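Side-chain contacts in Endonuclease/exonuclease/phosphatase (Beutenbergia cavernae DSM 12333, PDB 4RUW), which is of unknown function but joins a DNase I-like domain of the endonuclease/exonuclease/phosphatase family to an immunoglobulin-like domain and carries a bound zinc ion: residues V92-V97 against A112-L117; T65-A68 against V74-E77; P189-V194 against P302-V307. One frame throughout, in Å; residues are numbered along the deposited sequence.

Contact 1. Residues V92-V97 against A112-L117; sequences VVLNEV and ARLAEL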
ATOM      1  N   VAL A  92      12.611  -1.946  -4.660  1.00 12.39           N
ATOM      2  CA  VAL A  92      11.496  -2.822  -4.978  1.00 12.72           C
ATOM      3  C   VAL A  92      11.216  -3.781  -3.823  1.00 11.70           C
ATOM      4  O   VAL A  92      12.129  -4.330  -3.208  1.00 12.93           O
ATOM      5  CB  VAL A  92      11.686  -3.565  -6.335  1.00 14.85           C
ATOM      6  CG1 VAL A  92      12.947  -4.401  -6.333  1.00 15.71           C
ATOM      7  CG2 VAL A  92      10.477  -4.427  -6.649  1.00 15.72           C
ATOM      8  N   VAL A  93       9.931  -3.934  -3.528  1.00 11.91           N
ATOM      9  CA  VAL A  93       9.425  -4.874  -2.548  1.00 11.64           C
ATOM     10  C   VAL A  93       8.822  -6.041  -3.319  1.00 10.83           C
ATOM     11  O   VAL A  93       8.009  -5.832  -4.225  1.00 11.95           O
ATOM     12  CB  VAL A  93       8.349  -4.204  -1.670  1.00 12.68           C
ATOM     13  CG1 VAL A  93       7.558  -5.254  -0.898  1.00 14.23           C
ATOM     14  CG2 VAL A  93       8.992  -3.164  -0.746  1.00 14.36           C
ATOM     15  N   LEU A  94       9.242  -7.258  -2.985  1.00 11.09           N
ATOM     16  CA  LEU A  94       8.722  -8.463  -3.618  1.00 11.42           C
ATOM     17  C   LEU A  94       8.049  -9.363  -2.590  1.00 11.92           C
ATOM     18  O   LEU A  94       8.575  -9.571  -1.491  1.00 13.02           O
ATOM     19  CB  LEU A  94       9.842  -9.241  -4.298  1.00 12.51           C
ATOM     20  CG  LEU A  94      10.647  -8.475  -5.345  1.00 12.74           C
ATOM     21  CD1 LEU A  94      11.796  -9.331  -5.876  1.00 15.53           C
ATOM     22  CD2 LEU A  94       9.764  -7.983  -6.484  1.00 12.49           C
ATOM     23  N   ASN A  95       6.879  -9.885  -2.949  1.00 10.96           N
ATOM     24  CA  ASN A  95       6.198 -10.907  -2.160  1.00 11.36           C
ATOM     25  C   ASN A  95       6.272 -12.251  -2.875  1.00 10.95           C
ATOM     26  O   ASN A  95       6.428 -12.294  -4.111  1.00 11.97           O
ATOM     27  CB  ASN A  95       4.714 -10.563  -1.947  1.00 11.97           C
ATOM     28  CG  ASN A  95       4.488  -9.177  -1.348  1.00 12.30           C
ATOM     29  OD1 ASN A  95       3.614  -8.448  -1.804  1.00 13.57           O
ATOM     30  ND2 ASN A  95       5.234  -8.831  -0.304  1.00 12.41           N
ATOM     31  N   GLU A  96       6.144 -13.335  -2.116  0.53 11.69           N
ATOM     32  CA  GLU A  96       6.135 -14.693  -2.656  0.53 12.28           C
ATOM     33  C   GLU A  96       7.457 -15.056  -3.326  0.53 11.75           C
ATOM     34  O   GLU A  96       7.494 -15.533  -4.460  0.53 12.34           O
ATOM     35  CB  GLU A  96       4.954 -14.906  -3.601  0.53 13.85           C
ATOM     36  CG  GLU A  96       3.610 -14.893  -2.900  0.53 16.11           C
ATOM     37  CD  GLU A  96       3.486 -16.011  -1.881  0.53 18.94           C
ATOM     38  OE1 GLU A  96       3.529 -17.191  -2.288  0.53 19.13           O
ATOM     39  OE2 GLU A  96       3.359 -15.710  -0.674  0.53 19.88           O
ATOM     40  N   VAL A  97       8.543 -14.838  -2.593  1.00 12.13           N
ATOM     41  CA  VAL A  97       9.865 -15.235  -3.017  1.00 12.51           C
ATOM     42  C   VAL A  97      10.283 -16.401  -2.126  1.00 12.87           C
ATOM     43  O   VAL A  97      10.303 -16.265  -0.900  1.00 13.80           O
ATOM     44  CB  VAL A  97      10.881 -14.069  -2.864  1.00 12.60           C
ATOM     45  CG1 VAL A  97      12.234 -14.480  -3.424  1.00 14.46           C
ATOM     46  CG2 VAL A  97      10.375 -12.796  -3.531  1.00 14.01           C
ATOM     47  N   ALA A 112      18.853 -15.417  -4.131  1.00 15.42           N
ATOM     48  CA  ALA A 112      20.190 -15.434  -4.706  1.00 15.77           C
ATOM     49  C   ALA A 112      20.127 -15.336  -6.226  1.00 14.43           C
ATOM     50  O   ALA A 112      20.946 -14.659  -6.850  1.00 15.15           O
ATOM     51  CB  ALA A 112      20.935 -16.681  -4.282  1.00 17.70           C
ATOM     52  N   ARG A 113      19.151 -16.004  -6.832  1.00 14.16           N
ATOM     53  CA  ARG A 113      19.023 -15.970  -8.280  1.00 13.43           C
ATOM     54  C   ARG A 113      18.614 -14.576  -8.774  1.00 13.36           C
ATOM     55  O   ARG A 113      19.156 -14.063  -9.756  1.00 13.70           O
ATOM     56  CB  ARG A 113      18.040 -17.047  -8.745  1.00 14.22           C
ATOM     57  CG  ARG A 113      17.806 -17.081 -10.244  1.00 14.52           C
ATOM     58  CD  ARG A 113      19.092 -17.218 -11.039  1.00 15.44           C
ATOM     59  NE  ARG A 113      18.779 -17.453 -12.446  1.00 16.20           N
ATOM     60  CZ  ARG A 113      19.569 -17.133 -13.465  1.00 17.27           C
ATOM     61  NH1 ARG A 113      20.746 -16.561 -13.252  1.00 17.99           N
ATOM     62  NH2 ARG A 113      19.165 -17.380 -14.702  1.00 17.68           N
ATOM     63  N   LEU A 114      17.659 -13.957  -8.086  1.00 13.68           N
ATOM     64  CA  LEU A 114      17.248 -12.606  -8.448  1.00 13.59           C
ATOM     65  C   LEU A 114      18.402 -11.615  -8.277  1.00 14.01           C
ATOM     66  O   LEU A 114      18.615 -10.748  -9.119  1.00 14.34           O
ATOM     67  CB  LEU A 114      16.011 -12.172  -7.661  1.00 15.04           C
ATOM     68  CG  LEU A 114      14.719 -12.891  -8.038  1.00 15.87           C
ATOM     69  CD1 LEU A 114      13.673 -12.689  -6.951  1.00 17.83           C
ATOM     70  CD2 LEU A 114      14.224 -12.372  -9.393  1.00 17.26           C
ATOM     71  N   ALA A 115      19.165 -11.768  -7.200  1.00 14.59           N
ATOM     72  CA  ALA A 115      20.332 -10.918  -6.978  1.00 15.07           C
ATOM     73  C   ALA A 115      21.363 -11.086  -8.096  1.00 14.82           C
ATOM     74  O   ALA A 115      21.936 -10.112  -8.568  1.00 15.81           O
ATOM     75  CB  ALA A 115      20.957 -11.215  -5.635  1.00 16.48           C
ATOM     76  N   GLU A 116      21.578 -12.321  -8.538  1.00 14.13           N
ATOM     77  CA  GLU A 116      22.514 -12.569  -9.626  1.00 14.78           C
ATOM     78  C   GLU A 116      22.047 -11.884 -10.913  1.00 14.32           C
ATOM     79  O   GLU A 116      22.834 -11.249 -11.613  1.00 14.72           O
ATOM     80  CB  GLU A 116      22.661 -14.073  -9.848  1.00 15.57           C
ATOM     81  CG  GLU A 116      23.560 -14.440 -11.001  1.00 18.24           C
ATOM     82  CD  GLU A 116      23.705 -15.934 -11.149  1.00 18.42           C
ATOM     83  OE1 GLU A 116      22.671 -16.641 -11.203  1.00 20.03           O
ATOM     84  OE2 GLU A 116      24.860 -16.399 -11.192  1.00 18.95           O
ATOM     85  N   LEU A 117      20.761 -12.006 -11.207  1.00 13.56           N
ATOM     86  CA  LEU A 117      20.197 -11.443 -12.426  1.00 13.44           C
ATOM     87  C   LEU A 117      20.194  -9.916 -12.467  1.00 13.36           C
ATOM     88  O   LEU A 117      20.198  -9.329 -13.549  1.00 15.22           O
ATOM     89  CB  LEU A 117      18.771 -11.958 -12.630  1.00 13.73           C
ATOM     90  CG  LEU A 117      18.663 -13.424 -13.049  1.00 14.13           C
ATOM     91  CD1 LEU A 117      17.288 -13.955 -12.703  1.00 14.60           C
ATOM     92  CD2 LEU A 117      18.948 -13.572 -14.538  1.00 15.94           C
TER
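Leu114 meets Leu94 tip to tip between a helix and a sheet, the two CD1 methyls lying 4.0 Å apart. The same Leu114 CD1 also reaches Val97, whose CG1 stands 4.2 Å from it, so one methyl of the helix 110-118 serves both residues of the strand 91-98. How two strand residues three apart can turn to one partner is explained at Glu96: its backbone takes a left-handed conformation (phi 63°), the strand turns a corner, and Val97 comes to face the helix as Leu94 does. Each leucine has CG opposite its own carbonyl carbon (chi1 -57° in Leu94, -70° in Leu114), with the branch extended toward the partner. Val150 and Met152 of the neighbouring strand 146-153 continue this apolar surface, touching Val97 and Leu94 respectively. Within the helix, away from the methyl contact, Arg113 NH1 forms a salt bridge of 2.8 Å to Glu116 OE1. Here a helix on the outside of the DNase I-like sandwich packs on one of its sheets; no hydrogen bond crosses between the two segments, and their meeting rests on a few buried methyl contacts, apolar and without directional bonds.

Contact 2. Residues T65-A68 against V74-E77; sequences TAVA and VVDE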
ATOM      1  N   THR A  65       6.324 -16.701  -6.829  1.00 12.79           N
ATOM      2  CA  THR A  65       7.521 -17.554  -6.929  1.00 13.61           C
ATOM      3  C   THR A  65       8.103 -17.648  -8.338  1.00 12.93           C
ATOM      4  O   THR A  65       8.719 -18.655  -8.698  1.00 13.95           O
ATOM      5  CB  THR A  65       7.313 -18.971  -6.327  1.00 15.22           C
ATOM      6  OG1 THR A  65       6.260 -19.670  -7.005  1.00 17.08           O
ATOM      7  CG2 THR A  65       6.975 -18.871  -4.859  1.00 17.27           C
ATOM      8  N   ALA A  66       7.949 -16.570  -9.103  1.00 12.73           N
ATOM      9  CA  ALA A  66       8.431 -16.476 -10.487  1.00 13.01           C
ATOM     10  C   ALA A  66       7.830 -17.506 -11.434  1.00 13.74           C
ATOM     11  O   ALA A  66       8.385 -17.776 -12.494  1.00 14.98           O
ATOM     12  CB  ALA A  66       9.967 -16.497 -10.557  1.00 13.52           C
ATOM     13  N   VAL A  67       6.673 -18.043 -11.067  1.00 13.27           N
ATOM     14  CA  VAL A  67       5.960 -18.970 -11.933  1.00 14.94           C
ATOM     15  C   VAL A  67       4.830 -18.212 -12.621  1.00 14.68           C
ATOM     16  O   VAL A  67       3.907 -17.720 -11.981  1.00 16.72           O
ATOM     17  CB  VAL A  67       5.423 -20.177 -11.152  1.00 16.52           C
ATOM     18  CG1 VAL A  67       4.584 -21.068 -12.061  1.00 17.91           C
ATOM     19  CG2 VAL A  67       6.589 -20.957 -10.542  1.00 16.94           C
ATOM     20  N   ALA A  68       4.925 -18.104 -13.939  1.00 14.34           N
ATOM     21  CA  ALA A  68       3.991 -17.307 -14.713  1.00 15.17           C
ATOM     22  C   ALA A  68       2.693 -18.052 -14.987  1.00 15.70           C
ATOM     23  O   ALA A  68       2.713 -19.242 -15.278  1.00 16.94           O
ATOM     24  CB  ALA A  68       4.633 -16.926 -16.027  1.00 16.06           C
ATOM     25  N   VAL A  74       7.077 -23.885 -14.630  1.00 20.79           N
ATOM     26  CA  VAL A  74       8.420 -23.409 -14.935  1.00 19.07           C
ATOM     27  C   VAL A  74       8.756 -22.255 -14.008  1.00 16.97           C
ATOM     28  O   VAL A  74       7.992 -21.300 -13.901  1.00 18.81           O
ATOM     29  CB  VAL A  74       8.536 -22.929 -16.396  1.00 20.52           C
ATOM     30  CG1 VAL A  74       9.919 -22.359 -16.663  1.00 21.20           C
ATOM     31  CG2 VAL A  74       8.222 -24.067 -17.358  1.00 23.73           C
ATOM     32  N   VAL A  75       9.885 -22.354 -13.322  1.00 16.04           N
ATOM     33  CA  VAL A  75      10.337 -21.286 -12.440  1.00 16.13           C
ATOM     34  C   VAL A  75      11.214 -20.337 -13.254  1.00 16.01           C
ATOM     35  O   VAL A  75      12.248 -20.753 -13.783  1.00 19.73           O
ATOM     36  CB  VAL A  75      11.115 -21.850 -11.246  1.00 17.26           C
ATOM     37  CG1 VAL A  75      11.499 -20.738 -10.296  1.00 18.12           C
ATOM     38  CG2 VAL A  75      10.283 -22.915 -10.525  1.00 19.25           C
ATOM     39  N   ASP A  76      10.814 -19.070 -13.354  1.00 14.57           N
ATOM     40  CA  ASP A  76      11.377 -18.171 -14.362  1.00 13.55           C
ATOM     41  C   ASP A  76      11.788 -16.815 -13.769  1.00 13.22           C
ATOM     42  O   ASP A  76      11.213 -15.763 -14.083  1.00 14.13           O
ATOM     43  CB  ASP A  76      10.347 -17.987 -15.483  1.00 14.59           C
ATOM     44  CG  ASP A  76      10.936 -17.383 -16.758  1.00 14.30           C
ATOM     45  OD1 ASP A  76      12.073 -16.874 -16.756  1.00 15.07           O
ATOM     46  OD2 ASP A  76      10.235 -17.407 -17.790  1.00 16.29           O
ATOM     47  N   GLU A  77      12.797 -16.840 -12.908  1.00 13.19           N
ATOM     48  CA  GLU A  77      13.327 -15.601 -12.365  1.00 13.16           C
ATOM     49  C   GLU A  77      13.760 -14.569 -13.427  1.00 12.85           C
ATOM     50  O   GLU A  77      13.598 -13.373 -13.207  1.00 12.74           O
ATOM     51  CB  GLU A  77      14.466 -15.870 -11.382  1.00 14.07           C
ATOM     52  CG  GLU A  77      14.043 -16.590 -10.106  1.00 15.41           C
ATOM     53  CD  GLU A  77      14.162 -18.095 -10.181  1.00 17.60           C
ATOM     54  OE1 GLU A  77      14.336 -18.627 -11.295  1.00 16.92           O
ATOM     55  OE2 GLU A  77      14.078 -18.749  -9.116  1.00 19.40           O
TER
HETATM   56  O   HOH W   1       6.620 -19.751 -15.556  1.00 15.06           O
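Ala66 and Asp76 hold the tight half of this loop together, through the hydrogen bond from Asp76 N to Ala66 O (2.9 Å, N-H...O angle 148°). The donor stands above the carbonyl plane rather than within it. On the same side the Ala66 CB methyl is pressed against the start of the helix, 3.7 Å from Glu77 N, and Glu77 CG lies only slightly farther from it. Thr65 and Ala66 both have positive phi, and the CB of Ala66 points toward the other segment. Glu77 bends at chi2 (92°), and its OE2 accepts a hydrogen bond from Gln110 NE2, which also bonds to Thr65 O.

The other half is looser. Val67 CG2 touches Val75 CG2 at 4.2 Å, with the two side chains crossing at a slant, and Val67 CG2 sits 3.7 Å from Val74 O. Beyond them the backbones no longer meet directly: near exposed Val74 an ordered water bridges the two, accepting from Ala68 N (2.9 Å) and donating to Val74 O (2.6 Å).

Asp76, with CG anti to its N (chi1 -165°), turns OD1 onto Arg79 N, the classic N-cap of the helix 77-87. The whole is a strand-to-helix loop closed on itself beside a metal site, with Thr65 and Val75 both touching the zinc ligand His107.

Contact 3. Residues P189-V194 against P302-V307; sequences PGLGDV and PAFDVV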
ATOM      1  N   PRO A 189      20.533   8.646  -2.204  1.00 17.52           N
ATOM      2  CA  PRO A 189      21.231   9.892  -2.548  1.00 18.75           C
ATOM      3  C   PRO A 189      20.243  11.009  -2.877  1.00 18.15           C
ATOM      4  O   PRO A 189      19.320  10.798  -3.668  1.00 19.39           O
ATOM      5  CB  PRO A 189      22.036   9.508  -3.794  1.00 20.77           C
ATOM      6  CG  PRO A 189      22.246   8.035  -3.654  1.00 22.24           C
ATOM      7  CD  PRO A 189      21.000   7.505  -3.011  1.00 20.31           C
ATOM      8  N   GLY A 190      20.425  12.169  -2.251  1.00 17.34           N
ATOM      9  CA  GLY A 190      19.555  13.314  -2.462  1.00 18.54           C
ATOM     10  C   GLY A 190      18.376  13.397  -1.507  1.00 17.14           C
ATOM     11  O   GLY A 190      17.849  14.483  -1.255  1.00 19.98           O
ATOM     12  N   LEU A 191      17.949  12.255  -0.978  1.00 16.41           N
ATOM     13  CA  LEU A 191      16.794  12.205  -0.087  1.00 16.30           C
ATOM     14  C   LEU A 191      17.201  11.933   1.343  1.00 15.86           C
ATOM     15  O   LEU A 191      16.602  12.461   2.276  1.00 19.09           O
ATOM     16  CB  LEU A 191      15.816  11.109  -0.513  1.00 17.20           C
ATOM     17  CG  LEU A 191      14.882  11.392  -1.690  1.00 18.31           C
ATOM     18  CD1 LEU A 191      15.633  11.374  -3.007  1.00 20.81           C
ATOM     19  CD2 LEU A 191      13.729  10.394  -1.706  1.00 18.56           C
ATOM     20  N   GLY A 192      18.210  11.089   1.519  1.00 14.95           N
ATOM     21  CA  GLY A 192      18.570  10.624   2.843  1.00 15.24           C
ATOM     22  C   GLY A 192      17.874   9.316   3.162  1.00 14.13           C
ATOM     23  O   GLY A 192      17.456   8.585   2.259  1.00 14.84           O
ATOM     24  N   ASP A 193      17.731   9.023   4.450  1.00 13.73           N
ATOM     25  CA  ASP A 193      17.182   7.747   4.884  1.00 13.88           C
ATOM     26  C   ASP A 193      15.688   7.648   4.606  1.00 13.28           C
ATOM     27  O   ASP A 193      14.919   8.555   4.935  1.00 13.98           O
ATOM     28  CB  ASP A 193      17.417   7.537   6.382  1.00 15.93           C
ATOM     29  CG  ASP A 193      18.875   7.285   6.730  1.00 18.74           C
ATOM     30  OD1 ASP A 193      19.728   7.221   5.822  1.00 20.34           O
ATOM     31  OD2 ASP A 193      19.156   7.131   7.936  1.00 21.37           O
ATOM     32  N   VAL A 194      15.281   6.522   4.032  1.00 12.37           N
ATOM     33  CA  VAL A 194      13.866   6.221   3.832  1.00 12.85           C
ATOM     34  C   VAL A 194      13.625   4.850   4.450  1.00 11.78           C
ATOM     35  O   VAL A 194      14.318   3.896   4.104  1.00 12.49           O
ATOM     36  CB  VAL A 194      13.492   6.204   2.328  1.00 13.34           C
ATOM     37  CG1 VAL A 194      12.036   5.792   2.156  1.00 13.80           C
ATOM     38  CG2 VAL A 194      13.758   7.565   1.696  1.00 14.43           C
ATOM     39  N   PRO A 302       3.653  11.519   5.287  1.00 11.94           N
ATOM     40  CA  PRO A 302       3.277  12.841   4.762  1.00 12.65           C
ATOM     41  C   PRO A 302       4.394  13.624   4.072  1.00 13.02           C
ATOM     42  O   PRO A 302       4.076  14.500   3.268  1.00 14.20           O
ATOM     43  CB  PRO A 302       2.777  13.582   6.011  1.00 13.96           C
ATOM     44  CG  PRO A 302       2.220  12.479   6.860  1.00 13.68           C
ATOM     45  CD  PRO A 302       3.197  11.355   6.683  1.00 13.31           C
ATOM     46  N   ALA A 303       5.658  13.340   4.369  1.00 12.75           N
ATOM     47  CA  ALA A 303       6.751  14.073   3.726  1.00 13.80           C
ATOM     48  C   ALA A 303       6.802  13.849   2.212  1.00 13.40           C
ATOM     49  O   ALA A 303       7.391  14.651   1.488  1.00 14.83           O
ATOM     50  CB  ALA A 303       8.092  13.723   4.355  1.00 15.41           C
ATOM     51  N   PHE A 304       6.215  12.753   1.741  1.00 12.85           N
ATOM     52  CA  PHE A 304       6.215  12.452   0.317  1.00 12.53           C
ATOM     53  C   PHE A 304       5.059  13.105  -0.427  1.00 13.22           C
ATOM     54  O   PHE A 304       3.932  13.155   0.061  1.00 14.83           O
ATOM     55  CB  PHE A 304       6.141  10.944   0.086  1.00 13.00           C
ATOM     56  CG  PHE A 304       7.426  10.228   0.324  1.00 12.80           C
ATOM     57  CD1 PHE A 304       8.451  10.287  -0.610  1.00 13.13           C
ATOM     58  CD2 PHE A 304       7.607   9.475   1.468  1.00 13.53           C
ATOM     59  CE1 PHE A 304       9.634   9.625  -0.407  1.00 13.52           C
ATOM     60  CE2 PHE A 304       8.794   8.800   1.677  1.00 14.07           C
ATOM     61  CZ  PHE A 304       9.805   8.874   0.736  1.00 14.18           C
ATOM     62  N   ASP A 305       5.356  13.585  -1.631  1.00 14.26           N
ATOM     63  CA  ASP A 305       4.337  13.898  -2.620  1.00 15.17           C
ATOM     64  C   ASP A 305       4.308  12.766  -3.630  1.00 13.62           C
ATOM     65  O   ASP A 305       5.318  12.103  -3.859  1.00 15.09           O
ATOM     66  CB  ASP A 305       4.676  15.181  -3.367  1.00 19.03           C
ATOM     67  CG  ASP A 305       4.511  16.402  -2.520  0.64 24.80           C
ATOM     68  OD1 ASP A 305       3.942  16.281  -1.416  0.37 27.59           O
ATOM     69  OD2 ASP A 305       4.933  17.486  -2.966  0.33 27.84           O
ATOM     70  N   VAL A 306       3.163  12.557  -4.258  1.00 13.25           N
ATOM     71  CA  VAL A 306       3.048  11.541  -5.293  1.00 12.93           C
ATOM     72  C   VAL A 306       3.033  12.215  -6.657  1.00 13.19           C
ATOM     73  O   VAL A 306       2.232  13.111  -6.904  1.00 15.17           O
ATOM     74  CB  VAL A 306       1.773  10.697  -5.111  1.00 13.54           C
ATOM     75  CG1 VAL A 306       1.798   9.510  -6.057  1.00 14.69           C
ATOM     76  CG2 VAL A 306       1.659  10.222  -3.666  1.00 14.53           C
ATOM     77  N   VAL A 307       3.923  11.770  -7.537  1.00 13.51           N
ATOM     78  CA  VAL A 307       4.078  12.367  -8.858  1.00 14.65           C
ATOM     79  C   VAL A 307       3.290  11.618  -9.925  1.00 13.69           C
ATOM     80  O   VAL A 307       2.562  12.222 -10.703  1.00 15.37           O
ATOM     81  CB  VAL A 307       5.576  12.452  -9.250  1.00 15.80           C
ATOM     82  CG1 VAL A 307       5.747  13.071 -10.632  1.00 17.97           C
ATOM     83  CG2 VAL A 307       6.358  13.243  -8.192  1.00 16.90           C
TER
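Phe304, whose ring reaches across to Leu191 and Val194, gives its carbonyl O to Arg362 NH1, and that same nitrogen is held by the carboxylate of the next residue through Asp305 OD1, in a salt bridge. The other terminal nitrogen of the guanidinium, NH2, bonds to Pro302 O, so a single arginine from the strand 360-367 of the immunoglobulin-like domain clasps the start of the strand 304-311 and the turn before it.

While the backbone of Phe304 faces the arginine, its ring goes the other way, into the protein. CG lies opposite the carbonyl carbon (chi1 -76°), which carries the far end of the ring closer to the other segment than the CB direction alone would suggest. Val194 CG1 meets the ring at its edge, near the ring plane, 4.1 Å from Phe304 CZ; it is the branch anti to the backbone N of Val194 (chi1 176°). Leu191 CD2 comes obliquely, 4.4 Å from Phe304 CE1.

In the sandwich of the DNase I-like fold, two sheets are stacked face to face, and these residues belong to opposite layers: the strand 192-200 runs within one sheet, whereas the strand 304-311 lies at the margin of the other. The CA atoms of Val194 and Phe304 are 10.5 Å apart, and side chains fill the interval. Leu328 and Pro229 also pack on Phe304, and Leu330 on Leu191.

Leu191 belongs to a classic beta bulge, in which it and Gly192 both face Val188 of the preceding strand.

Contacts 1 and 2 adjoin, their centres 11 Å apart, and are stitched together by a probable hydrogen bond of 2.9 Å between Glu96 O and Thr65 N; Arg113, Leu114 and Leu117 also pack on Glu77. Both flank the zinc site formed by His98, Asp100, His107 and His137: the side chain of Thr65 is about 5 Å from the metal and that of Val97, next in sequence to His98, about 9 Å. Contact 3 stands apart, its centre 24 Å from that of contact 1 and 32 Å from that of contact 2. It shares a sheet with contact 1, since strands 91-98 and 304-311 belong to the same six-stranded layer, one packing outward on a helix, the other inward on the second sheet.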